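Local coordinates for protein putative exonuclease (Eubacterium rectale, PDB 3L0A) that is a putative exonuclease of the PDDEXK nuclease clan that binds a zinc ion through four cysteines and probably acts as a hydrolase, at residues I97-M111 with F192-I206. Numbering follows the deposited sequence.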
loop_
_atom_site.group_PDB
_atom_site.type_symbol
_atom_site.label_atom_id
_atom_site.label_comp_id
_atom_site.label_asym_id
_atom_site.label_seq_id
_atom_site.Cartn_x
_atom_site.Cartn_y
_atom_site.Cartn_z
ATOM N N ILE A 97 -1.674 15.067 18.644
ATOM C CA ILE A 97 -2.212 13.956 19.409
ATOM C C ILE A 97 -2.189 14.316 20.893
ATOM O O ILE A 97 -3.174 14.109 21.581
ATOM C CB ILE A 97 -1.435 12.666 19.194
ATOM C CG1 ILE A 97 -1.521 12.209 17.734
ATOM C CG2 ILE A 97 -1.962 11.622 20.095
ATOM C CD1 ILE A 97 -0.502 11.176 17.366
ATOM N N ILE A 98 -1.085 14.860 21.396
ATOM C CA ILE A 98 -1.015 15.229 22.851
ATOM C C ILE A 98 -2.143 16.189 23.245
ATOM O O ILE A 98 -2.751 16.061 24.334
ATOM C CB ILE A 98 0.320 15.857 23.210
ATOM C CG1 ILE A 98 1.432 14.796 23.197
ATOM C CG2 ILE A 98 0.297 16.564 24.539
ATOM C CD1 ILE A 98 2.860 15.412 23.156
ATOM N N ALA A 99 -2.385 17.192 22.419
ATOM C CA ALA A 99 -3.424 18.182 22.724
ATOM C C ALA A 99 -4.790 17.524 22.741
ATOM O O ALA A 99 -5.668 17.908 23.513
ATOM C CB ALA A 99 -3.408 19.315 21.687
ATOM N N ARG A 100 -4.963 16.541 21.872
ATOM C CA ARG A 100 -6.223 15.824 21.767
ATOM C C ARG A 100 -6.536 15.018 23.035
ATOM O O ARG A 100 -7.673 15.058 23.548
ATOM C CB ARG A 100 -6.245 14.944 20.525
ATOM C CG ARG A 100 -7.512 14.100 20.417
ATOM C CD ARG A 100 -8.728 14.994 20.386
ATOM N NE ARG A 100 -9.984 14.282 20.273
ATOM C CZ ARG A 100 -10.880 14.115 21.252
ATOM N NH1 ARG A 100 -10.696 14.536 22.502
ATOM N NH2 ARG A 100 -11.986 13.484 20.980
ATOM N N ILE A 101 -5.517 14.323 23.530
ATOM C CA ILE A 101 -5.531 13.615 24.830
ATOM C C ILE A 101 -5.817 14.578 25.969
ATOM O O ILE A 101 -6.618 14.310 26.870
ATOM C CB ILE A 101 -4.143 12.964 25.078
ATOM C CG1 ILE A 101 -3.944 11.728 24.203
ATOM C CG2 ILE A 101 -3.952 12.573 26.490
ATOM C CD1 ILE A 101 -2.419 11.174 24.186
ATOM N N GLU A 102 -5.159 15.729 25.946
ATOM C CA GLU A 102 -5.258 16.636 27.082
ATOM C C GLU A 102 -6.632 17.226 27.252
ATOM O O GLU A 102 -7.001 17.545 28.341
ATOM C CB GLU A 102 -4.228 17.748 26.983
ATOM C CG GLU A 102 -2.883 17.288 27.478
ATOM C CD GLU A 102 -1.873 18.400 27.615
ATOM O OE1 GLU A 102 -1.857 19.345 26.792
ATOM O OE2 GLU A 102 -1.069 18.310 28.557
ATOM N N ARG A 103 -7.414 17.369 26.196
ATOM C CA ARG A 103 -8.759 17.916 26.361
ATOM C C ARG A 103 -9.851 16.889 26.795
ATOM O O ARG A 103 -11.038 17.254 26.924
ATOM C CB ARG A 103 -9.169 18.719 25.123
ATOM C CG ARG A 103 -9.565 17.979 23.901
ATOM C CD ARG A 103 -9.893 18.995 22.795
ATOM N NE ARG A 103 -10.232 18.322 21.536
ATOM C CZ ARG A 103 -11.402 17.727 21.257
ATOM N NH1 ARG A 103 -12.394 17.729 22.131
ATOM N NH2 ARG A 103 -11.578 17.139 20.075
ATOM N N ASP A 104 -9.434 15.631 27.026
ATOM C CA ASP A 104 -10.306 14.575 27.587
ATOM C C ASP A 104 -10.015 14.258 29.077
ATOM O O ASP A 104 -9.046 13.582 29.403
ATOM C CB ASP A 104 -10.175 13.292 26.724
ATOM C CG ASP A 104 -11.283 12.259 27.012
ATOM O OD1 ASP A 104 -12.363 12.375 26.399
ATOM O OD2 ASP A 104 -11.075 11.346 27.858
ATOM N N GLU A 105 -10.876 14.720 29.983
ATOM C CA GLU A 105 -10.683 14.506 31.424
ATOM C C GLU A 105 -10.541 13.045 31.800
ATOM O O GLU A 105 -9.685 12.688 32.606
ATOM C CB GLU A 105 -11.833 15.113 32.247
ATOM C CG GLU A 105 -11.852 16.629 32.261
ATOM C CD GLU A 105 -12.692 17.220 33.410
ATOM O OE1 GLU A 105 -13.458 16.460 34.048
ATOM O OE2 GLU A 105 -12.544 18.441 33.679
ATOM N N TYR A 106 -11.400 12.203 31.243
ATOM C CA TYR A 106 -11.382 10.780 31.571
ATOM C C TYR A 106 -10.016 10.160 31.203
ATOM O O TYR A 106 -9.354 9.526 32.027
ATOM C CB TYR A 106 -12.537 10.049 30.864
ATOM C CG TYR A 106 -12.757 8.634 31.398
ATOM C CD1 TYR A 106 -13.299 8.412 32.662
ATOM C CD2 TYR A 106 -12.380 7.522 30.650
ATOM C CE1 TYR A 106 -13.478 7.125 33.146
ATOM C CE2 TYR A 106 -12.559 6.241 31.134
ATOM C CZ TYR A 106 -13.105 6.054 32.367
ATOM O OH TYR A 106 -13.248 4.773 32.809
ATOM N N PHE A 107 -9.568 10.404 29.991
ATOM C CA PHE A 107 -8.292 9.864 29.544
ATOM C C PHE A 107 -7.211 10.418 30.451
ATOM O O PHE A 107 -6.388 9.661 30.967
ATOM C CB PHE A 107 -8.056 10.239 28.079
ATOM C CG PHE A 107 -6.886 9.487 27.368
ATOM C CD1 PHE A 107 -5.566 9.615 27.784
ATOM C CD2 PHE A 107 -7.139 8.701 26.242
ATOM C CE1 PHE A 107 -4.527 8.971 27.112
ATOM C CE2 PHE A 107 -6.107 8.061 25.552
ATOM C CZ PHE A 107 -4.814 8.197 25.981
HETATM N N MSE A 108 -7.227 11.726 30.699
HETATM C CA MSE A 108 -6.193 12.315 31.591
HETATM C C MSE A 108 -6.198 11.669 32.992
HETATM O O MSE A 108 -5.200 11.687 33.667
HETATM C CB MSE A 108 -6.285 13.853 31.691
HETATM C CG MSE A 108 -5.774 14.603 30.466
HETATM SE SE MSE A 108 -4.038 14.069 29.873
HETATM C CE MSE A 108 -2.989 15.042 31.153
ATOM N N LYS A 109 -7.281 11.075 33.447
ATOM C CA LYS A 109 -7.238 10.465 34.774
ATOM C C LYS A 109 -6.376 9.224 34.765
ATOM O O LYS A 109 -5.749 8.909 35.759
ATOM C CB LYS A 109 -8.629 10.119 35.303
ATOM C CG LYS A 109 -9.519 11.297 35.655
ATOM C CD LYS A 109 -11.013 10.832 35.663
ATOM C CE LYS A 109 -12.028 11.900 36.187
ATOM N NZ LYS A 109 -13.447 11.482 35.875
ATOM N N TYR A 110 -6.349 8.499 33.660
ATOM C CA TYR A 110 -5.537 7.271 33.616
ATOM C C TYR A 110 -4.056 7.629 33.477
ATOM O O TYR A 110 -3.163 6.851 33.860
ATOM C CB TYR A 110 -5.985 6.355 32.502
ATOM C CG TYR A 110 -7.214 5.607 32.805
ATOM C CD1 TYR A 110 -8.448 6.232 32.765
ATOM C CD2 TYR A 110 -7.178 4.252 33.134
ATOM C CE1 TYR A 110 -9.610 5.540 33.058
ATOM C CE2 TYR A 110 -8.349 3.555 33.425
ATOM C CZ TYR A 110 -9.559 4.208 33.391
ATOM O OH TYR A 110 -10.736 3.543 33.686
HETATM N N MSE A 111 -3.809 8.829 32.952
HETATM C CA MSE A 111 -2.465 9.298 32.777
HETATM C C MSE A 111 -1.967 9.986 34.043
HETATM O O MSE A 111 -0.854 10.500 34.048
HETATM C CB MSE A 111 -2.383 10.263 31.594
HETATM C CG MSE A 111 -2.702 9.626 30.304
HETATM SE SE MSE A 111 -1.429 8.186 29.872
HETATM C CE MSE A 111 0.300 9.005 30.194
ATOM N N PHE A 192 -4.631 -1.311 31.737
ATOM C CA PHE A 192 -5.265 -0.500 30.709
ATOM C C PHE A 192 -4.222 0.042 29.734
ATOM O O PHE A 192 -3.149 0.499 30.146
ATOM C CB PHE A 192 -5.939 0.697 31.345
ATOM C CG PHE A 192 -6.996 0.352 32.358
ATOM C CD1 PHE A 192 -6.667 0.198 33.700
ATOM C CD2 PHE A 192 -8.332 0.218 31.969
ATOM C CE1 PHE A 192 -7.653 -0.121 34.647
ATOM C CE2 PHE A 192 -9.333 -0.058 32.919
ATOM C CZ PHE A 192 -8.982 -0.235 34.260
ATOM N N ILE A 193 -4.548 -0.022 28.451
ATOM C CA ILE A 193 -3.826 0.675 27.400
ATOM C C ILE A 193 -4.546 1.966 27.098
ATOM O O ILE A 193 -5.767 1.986 26.874
ATOM C CB ILE A 193 -3.728 -0.192 26.135
ATOM C CG1 ILE A 193 -2.765 -1.365 26.400
ATOM C CG2 ILE A 193 -3.258 0.642 24.941
ATOM C CD1 ILE A 193 -2.895 -2.533 25.429
ATOM N N ALA A 194 -3.815 3.069 27.159
ATOM C CA ALA A 194 -4.390 4.365 26.844
ATOM C C ALA A 194 -3.955 4.633 25.413
ATOM O O ALA A 194 -2.839 5.098 25.175
ATOM C CB ALA A 194 -3.867 5.451 27.820
ATOM N N GLY A 195 -4.807 4.292 24.452
ATOM C CA GLY A 195 -4.450 4.392 23.057
ATOM C C GLY A 195 -4.864 5.678 22.360
ATOM O O GLY A 195 -6.000 6.182 22.566
ATOM N N ALA A 196 -3.968 6.190 21.505
ATOM C CA ALA A 196 -4.285 7.295 20.599
ATOM C C ALA A 196 -3.733 6.942 19.252
ATOM O O ALA A 196 -2.730 6.258 19.174
ATOM C CB ALA A 196 -3.696 8.597 21.099
ATOM N N THR A 197 -4.406 7.376 18.185
ATOM C CA THR A 197 -3.962 7.047 16.855
ATOM C C THR A 197 -3.492 8.244 16.053
ATOM O O THR A 197 -3.776 9.411 16.362
ATOM C CB THR A 197 -5.051 6.396 16.089
ATOM O OG1 THR A 197 -6.081 7.358 15.860
ATOM C CG2 THR A 197 -5.635 5.248 16.884
ATOM N N LYS A 198 -2.740 7.908 15.016
ATOM C CA LYS A 198 -2.187 8.871 14.094
ATOM C C LYS A 198 -3.116 9.178 12.942
ATOM O O LYS A 198 -2.687 9.770 12.026
ATOM C CB LYS A 198 -0.840 8.356 13.587
ATOM C CG LYS A 198 0.159 8.176 14.748
ATOM C CD LYS A 198 1.552 7.616 14.332
ATOM C CE LYS A 198 1.559 6.121 14.085
ATOM N NZ LYS A 198 2.862 5.507 14.457
ATOM N N GLN A 199 -4.400 8.812 13.012
ATOM C CA GLN A 199 -5.364 9.170 11.983
ATOM C C GLN A 199 -5.442 10.668 12.017
ATOM O O GLN A 199 -4.932 11.308 12.937
ATOM C CB GLN A 199 -6.735 8.527 12.225
ATOM C CG GLN A 199 -6.830 7.016 11.964
ATOM C CD GLN A 199 -7.706 6.268 13.004
ATOM O OE1 GLN A 199 -7.350 6.208 14.164
ATOM N NE2 GLN A 199 -8.830 5.696 12.576
ATOM N N THR A 200 -6.102 11.249 11.026
ATOM C CA THR A 200 -6.117 12.708 10.888
ATOM C C THR A 200 -6.944 13.467 11.969
ATOM O O THR A 200 -6.615 14.600 12.305
ATOM C CB THR A 200 -6.442 13.155 9.413
ATOM O OG1 THR A 200 -7.307 14.299 9.460
ATOM C CG2 THR A 200 -7.030 11.982 8.527
ATOM N N GLU A 201 -8.047 12.875 12.452
ATOM C CA GLU A 201 -8.576 13.167 13.791
ATOM C C GLU A 201 -8.238 11.926 14.596
ATOM O O GLU A 201 -8.718 10.857 14.293
ATOM C CB GLU A 201 -10.072 13.364 13.779
ATOM C CG GLU A 201 -10.515 14.734 13.287
ATOM C CD GLU A 201 -10.190 15.832 14.256
ATOM O OE1 GLU A 201 -10.051 15.562 15.475
ATOM O OE2 GLU A 201 -10.097 16.986 13.796
ATOM N N PRO A 202 -7.352 12.047 15.583
ATOM C CA PRO A 202 -6.970 10.888 16.352
ATOM C C PRO A 202 -8.151 10.198 17.045
ATOM O O PRO A 202 -9.031 10.852 17.572
ATOM C CB PRO A 202 -6.013 11.462 17.396
ATOM C CG PRO A 202 -5.591 12.785 16.856
ATOM C CD PRO A 202 -6.622 13.260 15.991
ATOM N N ASP A 203 -8.143 8.881 17.003
ATOM C CA ASP A 203 -9.045 8.028 17.769
ATOM C C ASP A 203 -8.462 7.902 19.155
ATOM O O ASP A 203 -7.309 7.549 19.269
ATOM C CB ASP A 203 -9.054 6.641 17.109
ATOM C CG ASP A 203 -10.281 5.813 17.434
ATOM O OD1 ASP A 203 -11.274 6.349 17.908
ATOM O OD2 ASP A 203 -10.241 4.596 17.174
ATOM N N ILE A 204 -9.228 8.172 20.201
ATOM C CA ILE A 204 -8.779 7.922 21.575
ATOM C C ILE A 204 -9.696 6.933 22.315
ATOM O O ILE A 204 -10.941 7.065 22.222
ATOM C CB ILE A 204 -8.686 9.234 22.464
ATOM C CG1 ILE A 204 -10.083 9.753 22.856
ATOM C CG2 ILE A 204 -7.809 10.306 21.789
ATOM C CD1 ILE A 204 -10.119 11.134 23.454
ATOM N N ARG A 205 -9.069 6.008 23.078
ATOM C CA ARG A 205 -9.739 4.986 23.898
ATOM C C ARG A 205 -8.887 4.603 25.093
ATOM O O ARG A 205 -7.670 4.488 24.970
ATOM C CB ARG A 205 -9.929 3.667 23.119
ATOM C CG ARG A 205 -10.897 3.658 21.974
ATOM C CD ARG A 205 -12.278 3.987 22.370
ATOM N NE ARG A 205 -13.185 3.944 21.218
ATOM C CZ ARG A 205 -14.507 4.121 21.321
ATOM N NH1 ARG A 205 -15.073 4.356 22.504
ATOM N NH2 ARG A 205 -15.276 4.059 20.241
ATOM N N ILE A 206 -9.538 4.329 26.218
ATOM C CA ILE A 206 -8.965 3.551 27.321
ATOM C C ILE A 206 -9.415 2.100 27.154
ATOM O O ILE A 206 -10.612 1.832 27.110
ATOM C CB ILE A 206 -9.448 4.091 28.689
ATOM C CG1 ILE A 206 -8.872 5.484 28.964
ATOM C CG2 ILE A 206 -8.989 3.192 29.813
ATOM C CD1 ILE A 206 -7.265 5.577 28.804
HETATM O O HOH W 1 -10.309 13.479 17.444
#
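Phe192 offers a ring face to Tyr110, whose CE2 edge points into it; this T-shaped pair has planes at 68° and centroids 4.9 Å apart, and a 2.9 Å hydrogen bond joins Tyr110 OH to Tyr106 OH. Ala194 CB presses on Phe107 CZ at 3.4 Å, while Gly195 O lies at the same ring's edge, near its plane. Ala196 CB meets Ile97 CG2 at 3.6 Å. Strands 191-197 and 204-209 form an antiparallel hairpin at one end of this PDDEXK-like domain's mixed sheet; helices 89-102 and 105-110 pack across one side. Past the turn, Pro202 packs against Ile97 CG1, and its carbonyl shares a water with Arg100 NE and Glu201 OE1. Ile204 CD1 lies over one guanidinium face of Arg100, toward the rim, 3.6 Å from NH1; Arg100 NH2 bonds Arg248 O of a second subunit, and Arg103 NH2 lies over the opposite face. Ile206 makes two CH-pi contacts: chi1 of -68° swings CG2 away from the backbone N and over the Tyr110 face, 3.8 Å from the centroid, while CD1 lies over Phe107, opposite Ile101 CG1. Were Tyr110 an alanine, the Phe192 face and Ile206 CG2 would probably lose their aromatic mate, and Tyr106 OH its hydroxyl partner.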